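Local atomic coordinates of protein Vng1086c (Halobacterium sp., PDB entry 2GF4), a protein that is of unknown function but binds calcium and assembles from largely helical subunits as a member of the uncharacterised UPF0058 family. Residues 8-13 and 53-58. Residues are numbered along the deposited sequence; the frame is centred on the assembly and turned at random.
Sequences ELHEQM and HAVFLL
H10 lays one face of its imidazole over the methyl of A54, with CE1 3.4 Å from A54 CB. The ring forms part of a parallel helix-helix packing: segments 8-13 and 53-58, on helices 3-21 and 48-71, run in the same direction at 30°, their axes 9.6 Å apart at closest approach. The interface is made by side-chain packing, with no hydrogen bond between the two segments. Because CG of H10 stands anti to the backbone N (chi1 -169°), the ring reaches across to the neighbouring helix, passing V55, whose CG2 lies 3.7 Å from H10 CA. Obliquely to the same ring, L58 CD1 comes within 3.9 Å of H10 CD2. Both ring nitrogens are satisfied beyond this packing, NE2 by the hydroxyl of Y34 and ND1 by ND1 of H51, which fixes the rotation of a buried polar ring. The site lies near the calcium: the side chain of H10 is about 9 Å from the bound calcium ion, whose ligands include D38 and E40. A leucine in place of H10 would probably leave the Y34 hydroxyl and H51 ND1 without their imidazole partner. V55 splits its branches between neighbours, CG2 against H10 and CG1 4.0 Å from L9 CD2, where the two side chains cross at about a right angle. M66 of a second subunit packs on both L9 and V55, so the helix pair also contributes to the assembly. Farther along, selenomethionine M13 is bent at chi2 and chi3, and M13 CE settles beside the neighbouring backbone, 3.6 Å from L58 C. Packing is tight at the base of M13, where L58 CD1 presses to 3.4 Å from M13 CB.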
loop_
_atom_site.group_PDB
_atom_site.type_symbol
_atom_site.label_atom_id
_atom_site.label_comp_id
_atom_site.label_asym_id
_atom_site.label_seq_id
_atom_site.Cartn_x
_atom_site.Cartn_y
_atom_site.Cartn_z
ATOM N N GLU A 8 5.081 -17.410 13.527
ATOM C CA GLU A 8 3.749 -17.994 13.398
ATOM C C GLU A 8 2.895 -17.148 12.462
ATOM O O GLU A 8 2.095 -17.702 11.704
ATOM C CB GLU A 8 3.113 -18.127 14.787
ATOM C CG GLU A 8 3.747 -19.285 15.582
ATOM C CD GLU A 8 3.281 -19.371 17.029
ATOM O OE1 GLU A 8 2.229 -19.985 17.296
ATOM O OE2 GLU A 8 3.974 -18.826 17.916
ATOM N N LEU A 9 3.063 -15.829 12.492
ATOM C CA LEU A 9 2.289 -14.955 11.610
ATOM C C LEU A 9 2.748 -15.220 10.179
ATOM O O LEU A 9 1.908 -15.370 9.287
ATOM C CB LEU A 9 2.538 -13.501 12.001
ATOM C CG LEU A 9 1.754 -12.442 11.219
ATOM C CD1 LEU A 9 0.301 -12.644 11.426
ATOM C CD2 LEU A 9 2.132 -11.086 11.683
ATOM N N HIS A 10 4.056 -15.249 9.945
ATOM C CA HIS A 10 4.581 -15.535 8.621
ATOM C C HIS A 10 4.048 -16.923 8.141
ATOM O O HIS A 10 3.575 -17.010 7.005
ATOM C CB HIS A 10 6.097 -15.495 8.698
ATOM C CG HIS A 10 6.785 -15.521 7.370
ATOM N ND1 HIS A 10 8.155 -15.467 7.240
ATOM C CD2 HIS A 10 6.294 -15.630 6.114
ATOM C CE1 HIS A 10 8.472 -15.552 5.967
ATOM N NE2 HIS A 10 7.365 -15.647 5.264
ATOM N N GLU A 11 4.068 -17.967 8.989
ATOM C CA GLU A 11 3.577 -19.305 8.592
ATOM C C GLU A 11 2.145 -19.221 8.114
ATOM O O GLU A 11 1.826 -19.783 7.065
ATOM C CB GLU A 11 3.639 -20.270 9.779
ATOM C CG GLU A 11 3.945 -21.722 9.405
ATOM C CD GLU A 11 4.980 -22.324 10.350
ATOM O OE1 GLU A 11 6.000 -22.885 9.886
ATOM O OE2 GLU A 11 4.769 -22.224 11.582
ATOM N N GLN A 12 1.281 -18.535 8.865
ATOM C CA GLN A 12 -0.112 -18.438 8.461
ATOM C C GLN A 12 -0.304 -17.605 7.187
ATOM O O GLN A 12 -1.152 -17.963 6.363
ATOM C CB GLN A 12 -0.951 -17.882 9.614
ATOM C CG GLN A 12 -1.135 -18.878 10.769
ATOM C CD GLN A 12 -1.686 -20.227 10.331
ATOM O OE1 GLN A 12 -2.501 -20.325 9.419
ATOM N NE2 GLN A 12 -1.264 -21.264 11.025
HETATM N N MSE A 13 0.453 -16.522 7.003
HETATM C CA MSE A 13 0.307 -15.728 5.785
HETATM C C MSE A 13 0.735 -16.572 4.601
HETATM O O MSE A 13 0.273 -16.319 3.481
HETATM C CB MSE A 13 1.160 -14.476 5.868
HETATM C CG MSE A 13 0.461 -13.414 6.733
HETATM SE SE MSE A 13 -1.351 -12.865 5.961
HETATM C CE MSE A 13 -0.850 -11.927 4.188
ATOM N N HIS A 53 9.523 -8.015 7.144
ATOM C CA HIS A 53 9.569 -7.630 5.742
ATOM C C HIS A 53 8.787 -8.660 4.955
ATOM O O HIS A 53 7.991 -8.279 4.100
ATOM C CB HIS A 53 11.025 -7.595 5.304
ATOM C CG HIS A 53 11.269 -7.008 3.937
ATOM N ND1 HIS A 53 10.270 -6.531 3.116
ATOM C CD2 HIS A 53 12.428 -6.824 3.262
ATOM C CE1 HIS A 53 10.805 -6.081 1.998
ATOM N NE2 HIS A 53 12.109 -6.248 2.062
ATOM N N ALA A 54 8.983 -9.949 5.228
ATOM C CA ALA A 54 8.247 -10.963 4.479
ATOM C C ALA A 54 6.754 -10.866 4.749
ATOM O O ALA A 54 5.966 -11.036 3.824
ATOM C CB ALA A 54 8.747 -12.371 4.841
ATOM N N VAL A 55 6.335 -10.589 5.971
ATOM C CA VAL A 55 4.897 -10.493 6.199
ATOM C C VAL A 55 4.357 -9.253 5.488
ATOM O O VAL A 55 3.250 -9.291 4.948
ATOM C CB VAL A 55 4.617 -10.487 7.682
ATOM C CG1 VAL A 55 3.198 -10.106 7.933
ATOM C CG2 VAL A 55 4.850 -11.889 8.202
ATOM N N PHE A 56 5.132 -8.174 5.485
ATOM C CA PHE A 56 4.753 -6.949 4.774
ATOM C C PHE A 56 4.503 -7.276 3.298
ATOM O O PHE A 56 3.459 -6.923 2.749
ATOM C CB PHE A 56 5.909 -5.958 4.869
ATOM C CG PHE A 56 5.661 -4.696 4.132
ATOM C CD1 PHE A 56 6.047 -4.551 2.811
ATOM C CD2 PHE A 56 5.086 -3.618 4.776
ATOM C CE1 PHE A 56 5.813 -3.375 2.149
ATOM C CE2 PHE A 56 4.855 -2.449 4.111
ATOM C CZ PHE A 56 5.230 -2.320 2.809
ATOM N N LEU A 57 5.453 -7.941 2.642
ATOM C CA LEU A 57 5.274 -8.255 1.234
ATOM C C LEU A 57 4.060 -9.116 0.944
ATOM O O LEU A 57 3.443 -8.965 -0.120
ATOM C CB LEU A 57 6.533 -8.923 0.713
ATOM C CG LEU A 57 7.681 -7.910 0.592
ATOM C CD1 LEU A 57 8.922 -8.677 0.284
ATOM C CD2 LEU A 57 7.396 -6.875 -0.496
ATOM N N LEU A 58 3.725 -10.022 1.870
ATOM C CA LEU A 58 2.567 -10.912 1.701
ATOM C C LEU A 58 1.265 -10.141 1.854
ATOM O O LEU A 58 0.358 -10.312 1.035
ATOM C CB LEU A 58 2.601 -12.032 2.741
ATOM C CG LEU A 58 3.698 -13.069 2.517
ATOM C CD1 LEU A 58 3.678 -14.078 3.598
ATOM C CD2 LEU A 58 3.470 -13.740 1.236
#